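Cellulase (Bacteroides salanitronis, PDB 6WQY) probably hydrolyses beta-1,4-glucan chains such as cellulose, this chain being the glycoside hydrolase family 5 catalytic barrel of a longer endoglucanase. Local coordinates at residues N99-A102 against E103-Y107; A161-G164 against N165-F169; T226-D229 against L230-N234; N369-Q372 against E373-V377. One frame throughout, in Å; residues are numbered along the deposited sequence.

Contact 1 (N99-A102 against E103-Y107); sequences NRVA and EVVGY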
ATOM      1  N   ASN A  99      14.496 -13.089  -7.411  1.00 10.12           N
ATOM      2  CA  ASN A  99      14.814 -13.931  -6.271  1.00 10.56           C
ATOM      3  C   ASN A  99      14.833 -13.129  -4.976  1.00  9.83           C
ATOM      4  O   ASN A  99      14.370 -13.615  -3.935  1.00 10.92           O
ATOM      5  CB  ASN A  99      16.160 -14.614  -6.487  1.00 10.77           C
ATOM      6  CG  ASN A  99      16.496 -15.551  -5.354  1.00 11.98           C
ATOM      7  OD1 ASN A  99      16.063 -16.706  -5.341  1.00 13.12           O
ATOM      8  ND2 ASN A  99      17.264 -15.070  -4.394  1.00 12.66           N
ATOM      9  N   ARG A 100      15.392 -11.916  -4.998  1.00 10.15           N
ATOM     10  CA  ARG A 100      15.409 -11.099  -3.786  1.00  9.72           C
ATOM     11  C   ARG A 100      13.988 -10.783  -3.320  1.00  9.65           C
ATOM     12  O   ARG A 100      13.687 -10.833  -2.121  1.00  9.79           O
ATOM     13  CB  ARG A 100      16.194  -9.808  -4.009  1.00 10.10           C
ATOM     14  CG  ARG A 100      16.181  -8.857  -2.822  1.00 10.19           C
ATOM     15  CD  ARG A 100      16.745  -9.507  -1.565  1.00 10.92           C
ATOM     16  NE  ARG A 100      16.717  -8.606  -0.421  1.00 10.30           N
ATOM     17  CZ  ARG A 100      16.753  -9.007   0.840  1.00 10.52           C
ATOM     18  NH1 ARG A 100      16.800 -10.296   1.143  1.00 11.39           N
ATOM     19  NH2 ARG A 100      16.706  -8.098   1.804  1.00 11.04           N
ATOM     20  N   VAL A 101      13.102 -10.434  -4.253  1.00  9.24           N
ATOM     21  CA  VAL A 101      11.706 -10.213  -3.878  1.00  9.68           C
ATOM     22  C   VAL A 101      11.150 -11.477  -3.221  1.00  8.92           C
ATOM     23  O   VAL A 101      10.456 -11.419  -2.191  1.00  9.30           O
ATOM     24  CB  VAL A 101      10.883  -9.785  -5.111  1.00  9.92           C
ATOM     25  CG1 VAL A 101       9.417  -9.652  -4.756  1.00 10.32           C
ATOM     26  CG2 VAL A 101      11.407  -8.470  -5.672  1.00  9.65           C
ATOM     27  N   ALA A 102      11.454 -12.643  -3.803  1.00  9.72           N
ATOM     28  CA  ALA A 102      11.005 -13.904  -3.223  1.00 10.58           C
ATOM     29  C   ALA A 102      11.603 -14.156  -1.845  1.00 10.30           C
ATOM     30  O   ALA A 102      10.941 -14.775  -0.992  1.00 10.62           O
ATOM     31  CB  ALA A 102      11.320 -15.060  -4.180  1.00 11.11           C
ATOM     32  N   GLU A 103      12.835 -13.708  -1.595  1.00 10.01           N
ATOM     33  CA  GLU A 103      13.405 -13.841  -0.256  1.00 10.23           C
ATOM     34  C   GLU A 103      12.575 -13.066   0.762  1.00  9.88           C
ATOM     35  O   GLU A 103      12.273 -13.565   1.849  1.00 10.38           O
ATOM     36  CB  GLU A 103      14.849 -13.342  -0.230  1.00 11.17           C
ATOM     37  CG  GLU A 103      15.822 -14.253  -0.932  1.00 13.16           C
ATOM     38  CD  GLU A 103      17.247 -13.740  -0.952  1.00 13.28           C
ATOM     39  OE1 GLU A 103      17.523 -12.611  -0.488  1.00 15.16           O
ATOM     40  OE2 GLU A 103      18.124 -14.484  -1.465  1.00 16.93           O
ATOM     41  N   VAL A 104      12.219 -11.835   0.428  1.00  9.66           N
ATOM     42  CA  VAL A 104      11.489 -10.985   1.358  1.00  9.39           C
ATOM     43  C   VAL A 104      10.069 -11.507   1.555  1.00  9.74           C
ATOM     44  O   VAL A 104       9.583 -11.565   2.690  1.00 10.04           O
ATOM     45  CB  VAL A 104      11.551  -9.518   0.895  1.00  9.60           C
ATOM     46  CG1 VAL A 104      10.768  -8.627   1.845  1.00 10.36           C
ATOM     47  CG2 VAL A 104      12.999  -9.055   0.825  1.00 10.50           C
ATOM     48  N   VAL A 105       9.403 -11.929   0.477  1.00 10.04           N
ATOM     49  CA  VAL A 105       8.121 -12.624   0.612  1.00 10.30           C
ATOM     50  C   VAL A 105       8.255 -13.821   1.539  1.00  9.81           C
ATOM     51  O   VAL A 105       7.391 -14.075   2.388  1.00 10.74           O
ATOM     52  CB  VAL A 105       7.595 -13.037  -0.776  1.00 10.28           C
ATOM     53  CG1 VAL A 105       6.439 -14.012  -0.647  1.00 11.85           C
ATOM     54  CG2 VAL A 105       7.173 -11.817  -1.572  1.00 10.75           C
ATOM     55  N   GLY A 106       9.341 -14.577   1.392  1.00 10.61           N
ATOM     56  CA  GLY A 106       9.559 -15.743   2.231  1.00 10.99           C
ATOM     57  C   GLY A 106       9.774 -15.415   3.685  1.00 10.82           C
ATOM     58  O   GLY A 106       9.374 -16.192   4.559  1.00 11.16           O
ATOM     59  N   TYR A 107      10.387 -14.265   3.980  1.00 10.82           N
ATOM     60  CA  TYR A 107      10.511 -13.853   5.372  1.00 10.91           C
ATOM     61  C   TYR A 107       9.129 -13.653   5.978  1.00 10.22           C
ATOM     62  O   TYR A 107       8.865 -14.062   7.111  1.00 11.12           O
ATOM     63  CB  TYR A 107      11.261 -12.525   5.494  1.00 11.40           C
ATOM     64  CG  TYR A 107      12.679 -12.456   4.992  1.00 11.48           C
ATOM     65  CD1 TYR A 107      13.502 -13.570   4.913  1.00 12.29           C
ATOM     66  CD2 TYR A 107      13.197 -11.237   4.589  1.00 11.30           C
ATOM     67  CE1 TYR A 107      14.813 -13.458   4.442  1.00 12.58           C
ATOM     68  CE2 TYR A 107      14.482 -11.115   4.133  1.00 12.57           C
ATOM     69  CZ  TYR A 107      15.287 -12.218   4.047  1.00 12.64           C
ATOM     70  OH  TYR A 107      16.580 -12.065   3.566  1.00 13.78           O
TER

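Contact 2 (A161-G164 against N165-F169); sequences ADKG and NFLVF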
ATOM      1  N   ALA A 161       3.675 -18.823  -8.123  1.00 15.28           N
ATOM      2  CA  ALA A 161       2.496 -19.637  -8.403  1.00 17.58           C
ATOM      3  C   ALA A 161       2.221 -20.644  -7.298  1.00 17.47           C
ATOM      4  O   ALA A 161       1.070 -21.050  -7.111  1.00 22.33           O
ATOM      5  CB  ALA A 161       2.674 -20.365  -9.733  1.00 21.60           C
ATOM      6  N   ASP A 162       3.254 -21.069  -6.578  1.00 15.74           N
ATOM      7  CA  ASP A 162       3.092 -22.051  -5.519  1.00 15.66           C
ATOM      8  C   ASP A 162       2.636 -21.449  -4.196  1.00 15.43           C
ATOM      9  O   ASP A 162       2.326 -22.205  -3.269  1.00 18.30           O
ATOM     10  CB  ASP A 162       4.417 -22.794  -5.304  1.00 18.21           C
ATOM     11  CG  ASP A 162       5.560 -21.854  -4.942  1.00 37.82           C
ATOM     12  OD1 ASP A 162       5.580 -20.711  -5.446  1.00 27.11           O
ATOM     13  OD2 ASP A 162       6.436 -22.258  -4.150  1.00 43.86           O
ATOM     14  N   LYS A 163       2.577 -20.135  -4.077  1.00 11.88           N
ATOM     15  CA  LYS A 163       2.253 -19.513  -2.803  1.00 12.13           C
ATOM     16  C   LYS A 163       0.750 -19.431  -2.595  1.00 12.86           C
ATOM     17  O   LYS A 163      -0.006 -19.152  -3.530  1.00 15.52           O
ATOM     18  CB  LYS A 163       2.849 -18.107  -2.729  1.00 12.40           C
ATOM     19  CG  LYS A 163       4.354 -18.068  -2.870  1.00 14.10           C
ATOM     20  CD  LYS A 163       5.068 -18.908  -1.819  1.00 15.40           C
ATOM     21  CE  LYS A 163       6.562 -18.622  -1.828  1.00 19.89           C
ATOM     22  NZ  LYS A 163       7.291 -19.447  -0.831  1.00 23.62           N
ATOM     23  N   GLY A 164       0.323 -19.670  -1.363  1.00 12.67           N
ATOM     24  CA  GLY A 164      -1.069 -19.555  -0.992  1.00 14.63           C
ATOM     25  C   GLY A 164      -1.513 -18.112  -0.836  1.00 11.69           C
ATOM     26  O   GLY A 164      -0.810 -17.153  -1.169  1.00 11.82           O
ATOM     27  N   ASN A 165      -2.722 -17.971  -0.295  1.00 10.94           N
ATOM     28  CA  ASN A 165      -3.384 -16.677  -0.260  1.00 10.39           C
ATOM     29  C   ASN A 165      -2.892 -15.767   0.861  1.00  9.88           C
ATOM     30  O   ASN A 165      -3.437 -14.660   1.009  1.00 10.27           O
ATOM     31  CB  ASN A 165      -4.905 -16.835  -0.246  1.00 11.39           C
ATOM     32  CG  ASN A 165      -5.479 -17.030  -1.648  1.00 12.17           C
ATOM     33  OD1 ASN A 165      -4.750 -16.991  -2.652  1.00 13.13           O
ATOM     34  ND2 ASN A 165      -6.795 -17.201  -1.729  1.00 14.75           N
ATOM     35  N   PHE A 166      -1.823 -16.125   1.583  1.00 10.28           N
ATOM     36  CA  PHE A 166      -1.130 -15.116   2.380  1.00 10.18           C
ATOM     37  C   PHE A 166      -0.580 -14.012   1.486  1.00  9.46           C
ATOM     38  O   PHE A 166      -0.360 -12.889   1.960  1.00 10.10           O
ATOM     39  CB  PHE A 166       0.006 -15.719   3.228  1.00 10.41           C
ATOM     40  CG  PHE A 166       1.304 -15.918   2.488  1.00 10.11           C
ATOM     41  CD1 PHE A 166       1.533 -17.056   1.736  1.00 11.24           C
ATOM     42  CD2 PHE A 166       2.300 -14.949   2.535  1.00 10.17           C
ATOM     43  CE1 PHE A 166       2.708 -17.230   1.041  1.00 11.63           C
ATOM     44  CE2 PHE A 166       3.471 -15.117   1.833  1.00 11.13           C
ATOM     45  CZ  PHE A 166       3.679 -16.266   1.082  1.00 11.53           C
ATOM     46  N   LEU A 167      -0.304 -14.326   0.211  1.00  9.56           N
ATOM     47  CA  LEU A 167       0.379 -13.417  -0.701  1.00  8.88           C
ATOM     48  C   LEU A 167      -0.629 -12.760  -1.629  1.00  8.58           C
ATOM     49  O   LEU A 167      -1.388 -13.439  -2.337  1.00  9.55           O
ATOM     50  CB  LEU A 167       1.436 -14.174  -1.495  1.00  9.50           C
ATOM     51  CG  LEU A 167       2.213 -13.332  -2.511  1.00  9.49           C
ATOM     52  CD1 LEU A 167       2.983 -12.184  -1.866  1.00  9.99           C
ATOM     53  CD2 LEU A 167       3.175 -14.249  -3.280  1.00 11.03           C
ATOM     54  N   VAL A 168      -0.601 -11.427  -1.618  1.00  8.82           N
ATOM     55  CA  VAL A 168      -1.444 -10.551  -2.427  1.00  8.41           C
ATOM     56  C   VAL A 168      -0.565  -9.842  -3.451  1.00  8.27           C
ATOM     57  O   VAL A 168       0.557  -9.435  -3.136  1.00  8.72           O
ATOM     58  CB  VAL A 168      -2.097  -9.501  -1.502  1.00  8.33           C
ATOM     59  CG1 VAL A 168      -2.865  -8.437  -2.280  1.00  9.36           C
ATOM     60  CG2 VAL A 168      -2.988 -10.158  -0.467  1.00 10.10           C
ATOM     61  N   PHE A 169      -1.082  -9.677  -4.673  1.00  8.26           N
ATOM     62  CA  PHE A 169      -0.434  -8.830  -5.674  1.00  8.51           C
ATOM     63  C   PHE A 169      -1.228  -7.525  -5.795  1.00  7.89           C
ATOM     64  O   PHE A 169      -2.451  -7.575  -5.970  1.00  8.82           O
ATOM     65  CB  PHE A 169      -0.425  -9.492  -7.063  1.00  8.63           C
ATOM     66  CG  PHE A 169       0.248 -10.848  -7.139  1.00  9.16           C
ATOM     67  CD1 PHE A 169       1.228 -11.268  -6.253  1.00  9.48           C
ATOM     68  CD2 PHE A 169      -0.132 -11.700  -8.165  1.00  9.59           C
ATOM     69  CE1 PHE A 169       1.810 -12.521  -6.388  1.00 10.71           C
ATOM     70  CE2 PHE A 169       0.443 -12.948  -8.302  1.00 11.01           C
ATOM     71  CZ  PHE A 169       1.420 -13.362  -7.419  1.00 10.90           C
TER

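Contact 3 (T226-D229 against L230-N234); sequences TNID and LTVEN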
ATOM      1  N   THR A 226      -4.045   7.098  -5.707  1.00  7.94           N
ATOM      2  CA  THR A 226      -4.522   6.501  -4.451  1.00  8.47           C
ATOM      3  C   THR A 226      -5.340   7.479  -3.607  1.00  8.10           C
ATOM      4  O   THR A 226      -5.390   7.367  -2.375  1.00  9.11           O
ATOM      5  CB  THR A 226      -3.422   5.809  -3.638  1.00  8.61           C
ATOM      6  OG1 THR A 226      -2.392   6.729  -3.259  1.00  9.78           O
ATOM      7  CG2 THR A 226      -2.811   4.667  -4.404  1.00  8.83           C
ATOM      8  N   ASN A 227      -6.023   8.406  -4.256  1.00  8.51           N
ATOM      9  CA  ASN A 227      -6.800   9.424  -3.556  1.00  8.57           C
ATOM     10  C   ASN A 227      -8.232   8.945  -3.345  1.00  8.28           C
ATOM     11  O   ASN A 227      -8.881   8.489  -4.282  1.00  9.10           O
ATOM     12  CB  ASN A 227      -6.801  10.698  -4.393  1.00  9.77           C
ATOM     13  CG  ASN A 227      -7.638  11.780  -3.776  1.00  9.98           C
ATOM     14  OD1 ASN A 227      -8.817  11.955  -4.112  1.00 10.85           O
ATOM     15  ND2 ASN A 227      -7.058  12.511  -2.845  1.00 13.11           N
ATOM     16  N   ILE A 228      -8.730   9.040  -2.113  1.00  8.58           N
ATOM     17  CA  ILE A 228     -10.070   8.518  -1.834  1.00  8.88           C
ATOM     18  C   ILE A 228     -11.130   9.146  -2.741  1.00  9.18           C
ATOM     19  O   ILE A 228     -11.974   8.438  -3.311  1.00  9.93           O
ATOM     20  CB  ILE A 228     -10.422   8.645  -0.342  1.00  9.49           C
ATOM     21  CG1 ILE A 228      -9.668   7.569   0.451  1.00 10.17           C
ATOM     22  CG2 ILE A 228     -11.934   8.532  -0.129  1.00 10.27           C
ATOM     23  CD1 ILE A 228      -9.791   7.679   1.951  1.00 11.08           C
ATOM     24  N   ASP A 229     -11.130  10.470  -2.884  0.58  9.61           N
ATOM     25  CA  ASP A 229     -12.186  11.098  -3.674  0.58  9.39           C
ATOM     26  C   ASP A 229     -12.110  10.682  -5.139  0.58  9.77           C
ATOM     27  O   ASP A 229     -13.133  10.365  -5.765  0.58  9.69           O
ATOM     28  CB  ASP A 229     -12.134  12.614  -3.524  0.58  9.80           C
ATOM     29  CG  ASP A 229     -12.687  13.059  -2.201  0.58 10.97           C
ATOM     30  OD1 ASP A 229     -13.909  12.904  -1.995  0.58 13.55           O
ATOM     31  OD2 ASP A 229     -11.885  13.506  -1.353  0.58 12.88           O
ATOM     32  N   LEU A 230     -10.917  10.705  -5.723  1.00  9.63           N
ATOM     33  CA  LEU A 230     -10.806  10.332  -7.129  1.00  9.11           C
ATOM     34  C   LEU A 230     -11.103   8.857  -7.353  1.00  9.13           C
ATOM     35  O   LEU A 230     -11.524   8.469  -8.454  1.00 10.09           O
ATOM     36  CB  LEU A 230      -9.445  10.702  -7.700  1.00  9.74           C
ATOM     37  CG  LEU A 230      -9.131  12.194  -7.693  1.00 10.43           C
ATOM     38  CD1 LEU A 230      -7.764  12.437  -8.325  1.00 11.54           C
ATOM     39  CD2 LEU A 230     -10.188  12.994  -8.435  1.00 13.13           C
ATOM     40  N   THR A 231     -10.866   8.031  -6.334  1.00  9.33           N
ATOM     41  CA  THR A 231     -11.181   6.606  -6.408  1.00 10.06           C
ATOM     42  C   THR A 231     -12.694   6.389  -6.357  1.00  9.38           C
ATOM     43  O   THR A 231     -13.277   5.751  -7.245  1.00 10.54           O
ATOM     44  CB  THR A 231     -10.466   5.861  -5.276  1.00  9.20           C
ATOM     45  OG1 THR A 231      -9.051   6.035  -5.425  1.00  9.57           O
ATOM     46  CG2 THR A 231     -10.761   4.365  -5.299  1.00 10.26           C
ATOM     47  N   VAL A 232     -13.372   6.930  -5.343  0.58 10.52           N
ATOM     48  CA  VAL A 232     -14.814   6.696  -5.291  0.58 11.58           C
ATOM     49  C   VAL A 232     -15.512   7.276  -6.518  0.58 13.10           C
ATOM     50  O   VAL A 232     -16.528   6.734  -6.975  0.58 15.25           O
ATOM     51  CB  VAL A 232     -15.459   7.179  -3.974  0.58 13.27           C
ATOM     52  CG1 VAL A 232     -14.771   6.536  -2.772  0.58 13.60           C
ATOM     53  CG2 VAL A 232     -15.451   8.688  -3.875  0.58 11.53           C
ATOM     54  N   GLU A 233     -15.003   8.381  -7.069  1.00 11.36           N
ATOM     55  CA  GLU A 233     -15.666   9.005  -8.209  1.00 11.70           C
ATOM     56  C   GLU A 233     -15.382   8.304  -9.530  1.00 11.18           C
ATOM     57  O   GLU A 233     -16.262   8.286 -10.405  1.00 13.41           O
ATOM     58  CB  GLU A 233     -15.246  10.477  -8.300  1.00 13.03           C
ATOM     59  CG  GLU A 233     -15.703  11.303  -7.092  1.00 18.05           C
ATOM     60  CD  GLU A 233     -14.934  12.602  -6.894  1.00 36.24           C
ATOM     61  OE1 GLU A 233     -14.041  12.917  -7.708  1.00 31.40           O
ATOM     62  OE2 GLU A 233     -15.229  13.309  -5.903  1.00 31.90           O
ATOM     63  N   ASN A 234     -14.202   7.732  -9.718  1.00 10.33           N
ATOM     64  CA  ASN A 234     -13.772   7.312 -11.047  1.00 10.46           C
ATOM     65  C   ASN A 234     -13.297   5.876 -11.159  1.00 10.47           C
ATOM     66  O   ASN A 234     -13.184   5.377 -12.291  1.00 11.73           O
ATOM     67  CB  ASN A 234     -12.673   8.240 -11.592  1.00 11.18           C
ATOM     68  CG  ASN A 234     -13.066   9.691 -11.516  1.00 11.92           C
ATOM     69  OD1 ASN A 234     -12.554  10.450 -10.667  1.00 13.62           O
ATOM     70  ND2 ASN A 234     -13.964  10.086 -12.361  1.00 11.07           N
TER
HETATM   71  O   HOH W   1     -15.986  12.125  -3.531  1.00 27.71           O

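Contact 4 (N369-Q372 against E373-V377); sequences NNAQ and EVIDV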
ATOM      1  N   ASN A 369      13.159   3.992  19.557  1.00 11.19           N
ATOM      2  CA  ASN A 369      12.526   5.052  20.349  1.00 11.47           C
ATOM      3  C   ASN A 369      11.272   4.490  21.013  1.00 11.55           C
ATOM      4  O   ASN A 369      11.348   3.423  21.643  1.00 13.18           O
ATOM      5  CB  ASN A 369      12.323   6.269  19.453  1.00 11.89           C
ATOM      6  CG  ASN A 369      13.623   6.751  18.843  1.00 11.39           C
ATOM      7  OD1 ASN A 369      14.675   6.647  19.461  1.00 12.64           O
ATOM      8  ND2 ASN A 369      13.555   7.256  17.626  1.00 13.87           N
ATOM      9  N   ASN A 370      10.134   5.177  20.933  1.00 11.52           N
ATOM     10  CA  ASN A 370       8.895   4.780  21.589  1.00 11.93           C
ATOM     11  C   ASN A 370       7.999   3.953  20.681  1.00 11.43           C
ATOM     12  O   ASN A 370       6.765   4.004  20.812  1.00 12.15           O
ATOM     13  CB  ASN A 370       8.144   6.021  22.080  1.00 12.55           C
ATOM     14  CG  ASN A 370       7.717   6.924  20.942  1.00 11.25           C
ATOM     15  OD1 ASN A 370       8.428   7.039  19.937  1.00 12.36           O
ATOM     16  ND2 ASN A 370       6.554   7.548  21.067  1.00 12.48           N
ATOM     17  N   ALA A 371       8.577   3.178  19.771  1.00 11.17           N
ATOM     18  CA  ALA A 371       7.768   2.410  18.840  1.00 11.20           C
ATOM     19  C   ALA A 371       6.766   1.512  19.550  1.00 10.55           C
ATOM     20  O   ALA A 371       5.660   1.318  19.049  1.00 10.67           O
ATOM     21  CB  ALA A 371       8.654   1.556  17.933  1.00 12.03           C
ATOM     22  N   GLN A 372       7.133   0.934  20.697  1.00 10.93           N
ATOM     23  CA  GLN A 372       6.205   0.038  21.381  1.00 11.35           C
ATOM     24  C   GLN A 372       4.888   0.743  21.681  1.00 10.71           C
ATOM     25  O   GLN A 372       3.802   0.170  21.509  1.00 11.59           O
ATOM     26  CB  GLN A 372       6.821  -0.487  22.675  1.00 13.02           C
ATOM     27  CG  GLN A 372       5.922  -1.474  23.411  1.00 14.36           C
ATOM     28  CD  GLN A 372       5.784  -2.780  22.662  1.00 13.73           C
ATOM     29  OE1 GLN A 372       6.750  -3.547  22.560  1.00 17.46           O
ATOM     30  NE2 GLN A 372       4.609  -3.042  22.116  1.00 15.35           N
ATOM     31  N   GLU A 373       4.963   1.993  22.138  1.00 11.06           N
ATOM     32  CA  GLU A 373       3.757   2.731  22.489  1.00 11.77           C
ATOM     33  C   GLU A 373       2.930   3.047  21.250  1.00 11.90           C
ATOM     34  O   GLU A 373       1.689   3.026  21.302  1.00 12.11           O
ATOM     35  CB  GLU A 373       4.149   4.008  23.228  1.00 13.99           C
ATOM     36  CG  GLU A 373       4.617   3.787  24.670  1.00 15.01           C
ATOM     37  CD  GLU A 373       5.953   3.064  24.819  1.00 34.45           C
ATOM     38  OE1 GLU A 373       6.839   3.233  23.956  1.00 24.60           O
ATOM     39  OE2 GLU A 373       6.127   2.327  25.816  1.00 46.71           O
ATOM     40  N   VAL A 374       3.599   3.348  20.139  1.00 11.62           N
ATOM     41  CA  VAL A 374       2.906   3.608  18.886  1.00 11.66           C
ATOM     42  C   VAL A 374       2.190   2.352  18.399  1.00 11.34           C
ATOM     43  O   VAL A 374       1.015   2.388  18.005  1.00 11.65           O
ATOM     44  CB  VAL A 374       3.903   4.124  17.837  1.00 12.41           C
ATOM     45  CG1 VAL A 374       3.213   4.280  16.486  1.00 14.27           C
ATOM     46  CG2 VAL A 374       4.505   5.450  18.276  1.00 15.87           C
ATOM     47  N   ILE A 375       2.900   1.225  18.392  1.00 10.87           N
ATOM     48  CA  ILE A 375       2.320  -0.044  17.975  1.00 11.22           C
ATOM     49  C   ILE A 375       1.125  -0.393  18.847  1.00 10.93           C
ATOM     50  O   ILE A 375       0.083  -0.831  18.349  1.00 11.61           O
ATOM     51  CB  ILE A 375       3.409  -1.132  17.994  1.00 11.74           C
ATOM     52  CG1 ILE A 375       4.473  -0.826  16.935  1.00 11.64           C
ATOM     53  CG2 ILE A 375       2.799  -2.497  17.787  1.00 12.81           C
ATOM     54  CD1 ILE A 375       5.781  -1.563  17.121  1.00 13.09           C
ATOM     55  N   ASP A 376       1.248  -0.170  20.157  1.00 11.09           N
ATOM     56  CA  ASP A 376       0.156  -0.513  21.061  1.00 11.10           C
ATOM     57  C   ASP A 376      -1.114   0.257  20.743  1.00 10.93           C
ATOM     58  O   ASP A 376      -2.201  -0.307  20.809  1.00 12.02           O
ATOM     59  CB  ASP A 376       0.585  -0.269  22.509  1.00 11.93           C
ATOM     60  CG  ASP A 376       1.565  -1.314  23.013  1.00 12.88           C
ATOM     61  OD1 ASP A 376       1.745  -2.353  22.336  1.00 16.71           O
ATOM     62  OD2 ASP A 376       2.154  -1.095  24.093  1.00 14.61           O
ATOM     63  N   VAL A 377      -1.009   1.548  20.407  1.00 10.31           N
ATOM     64  CA  VAL A 377      -2.238   2.298  20.130  1.00 11.61           C
ATOM     65  C   VAL A 377      -2.861   1.884  18.799  1.00 10.92           C
ATOM     66  O   VAL A 377      -4.082   1.893  18.655  1.00 12.14           O
ATOM     67  CB  VAL A 377      -2.072   3.829  20.241  1.00 12.73           C
ATOM     68  CG1 VAL A 377      -1.547   4.226  21.614  1.00 17.48           C
ATOM     69  CG2 VAL A 377      -1.202   4.380  19.134  1.00 16.71           C
TER

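Contact 1 (N99-A102 against E103-Y107)
Arg100 reaches forward along its helix and spends one nitrogen, NH1, on two acceptors. NH1 donates to Glu103 OE1 at 2.9 Å in a salt bridge and to Tyr107 OH at 3.0 Å, so the i/i+3 and i/i+7 positions are joined through a single guanidinium corner. The residues lie on helix 95-110, the crossover helix of a beta-alpha-beta unit of the (beta/alpha)8 barrel, between strands 74-77 and 114-118. Both acceptors sit at the guanidinium edge, close to its plane, and OE1 is met nearly head-on; the carboxylate plane itself stands 82° to the guanidinium. A bend at chi2 (58°), after CG has left anti to the backbone N, turns the arginine chain along the helix instead of outward. NH2 pairs with Glu51 OE2 and the carbonyl of Ala59, which ties the helix to the chain ahead of it. One guanidinium face is covered by Val104, whose CG2 lies 3.7 Å above the plane, over its centre. A methionine in place of Arg100 would probably leave the Glu103 and Glu51 carboxylates without their cationic mate and Tyr107 OH without this donor. The other carboxylate oxygen, Glu103 OE2, comes within 3.1 Å of Asn99 ND2. Beneath these polar groups run the i to i+4 backbone bonds, of which Val105 N to Val101 O is almost straight (178°). On the buried side Val101 packs on Val79 and Trp81, and its CG1 approaches Val105 CG2 at 4.5 Å.

Contact 2 (A161-G164 against N165-F169)
Asn165 follows Gly164 as the second residue of the bend, and its side-chain ND2 donates to the carbonyl oxygen of Thr216. Phe166 comes next. With chi1 at 83°, its CG sits in the crowded position between backbone N and carbonyl carbon, and this turns the ring back toward Lys163 and Gly164: CE1 lies 3.9 Å from Lys163 CB, and CD1 passes 3.7 Å from Gly164 O. Residues 164 to 167 form a type I beta turn, the tight entry from the loop after helix 139-159 into barrel strand 167-170. Leu167 closes it, its N donating to Gly164 O at 3.2 Å with a nearly straight N-H...O angle of 167°. Leu167 also backs the ring, its CB standing 3.9 Å above the centre of one Phe166 face, and CD2 meets Lys163 CB at 3.9 Å. The lysine's aliphatic base thus touches both Phe166 and Leu167, and a bend at chi2 (-58°) lays its chain along the ring, with Lys163 CD 4.1 Å from Phe166 CE1, before NZ ends in a salt bridge with Glu109 of helix 95-110. From Val168 to Phe169 the strand continues into the barrel, where Val168 makes backbone bonds with Ala115 and Ile117, and Phe169 with Gly220.

Contact 3 (T226-D229 against L230-N234)
The backbone winds into its first helical turn at Asn227, whose carbonyl oxygen receives Thr231 N at 2.9 Å, and the i to i+4 pattern continues with Val232 N on Ile228 O. This is the N-terminus of helix 228-234, the short helix between strands 219-222 and 246-251 of the barrel, with Asn227 as N-cap. Its CG stands anti to the backbone N (chi1 177°) and beside the carbonyl carbon, which carries OD1 forward to accept from Leu230 N at 2.9 Å, the donor in the carbonyl plane on a lone pair. OD1 also lies 3.6 Å from Leu230 CG. The backbone oxygen of Asn227 has a second donor: Thr231 OG1, at 2.7 Å, comes from above the carbonyl plane, 46° out of it, so the threonine grips one atom by both N and hydroxyl. An alanine at Asn227 would probably leave Leu230 N at the helix start without its capping acceptor. Ile228 packs against Met294 of helix 284-299. Asp229 is modelled in two conformers; in one of them its OD1 comes no closer than 4.1 Å to Glu233 OE2, a like-charge approach probably eased by Lys293, which pairs with OD1. A water bridge between the acids is conditional on that same conformer, the water donating to Asp229 OD1 at 2.7 Å and to Glu233 OE2 at 2.8 Å.

Contact 4 (N369-Q372 against E373-V377)
The first turn of helix 371-383, the last helix of the chain, begins here with Asn370 at the N-cap position, yet its side chain makes no capping bond. The carbonyl oxygen of Asn370 takes weak bonds from both Glu373 N and Val374 N. One residue on the helix settles: Ile375 N meets Ala371 O at 2.8 Å, and Asp376 N follows on Gln372 O. The main side-chain pairing spans the same i to i+4 step. Gln372 NE2 donates to Asp376 OD1 at 3.0 Å, with OD1 near the amide plane but the donor above the carboxylate plane, 41° out of it; the two flat groups are 33° apart. Gln372 leaves its backbone with CG anti to N and then bends at chi2 (69°), which brings the amide alongside the helix toward the aspartate. Glu373 bends as well and folds back toward the N-cap residue, OE1 lying 3.6 Å from Asn370 CB. The amide of Asn370 is engaged elsewhere: ND2 is hydrogen-bonded to Glu321 OE2, and it lies 4.0 Å from Val374 CG2. On the inner side Ala371 CB meets Ile375 CD1 at 4.3 Å, and Ile375 packs on Phe360 and Met367 of the connecting loop. Val374 touches Arg324 and Leu328 while Glu373 touches Leu325, so this turn lies against helix 318-337, the helix that precedes barrel strand 342-346.

How the contacts relate
Contacts 1 and 2 are the pair that touch: Val105 CG1 of helix 95-110 lies 4.0 Å from Phe166 CZ and 4.1 Å from Leu167 CD1, packing the crossover helix against the turn that leads into strand 167-170. Their centres are 12 Å apart. Contact 3 stands on the opposite side of the chain's centre from contact 1, with centres 32 Å apart, and contact 4, on the last helix, has its centre 27 to 31 Å from the other three. Contact 1 lies nearest the annotated metal position: the side chain of Asn99 is about 6 Å from that of Glu95, a magnesium ligand in a structure of this protein, and about 10 Å from a bound magnesium ion.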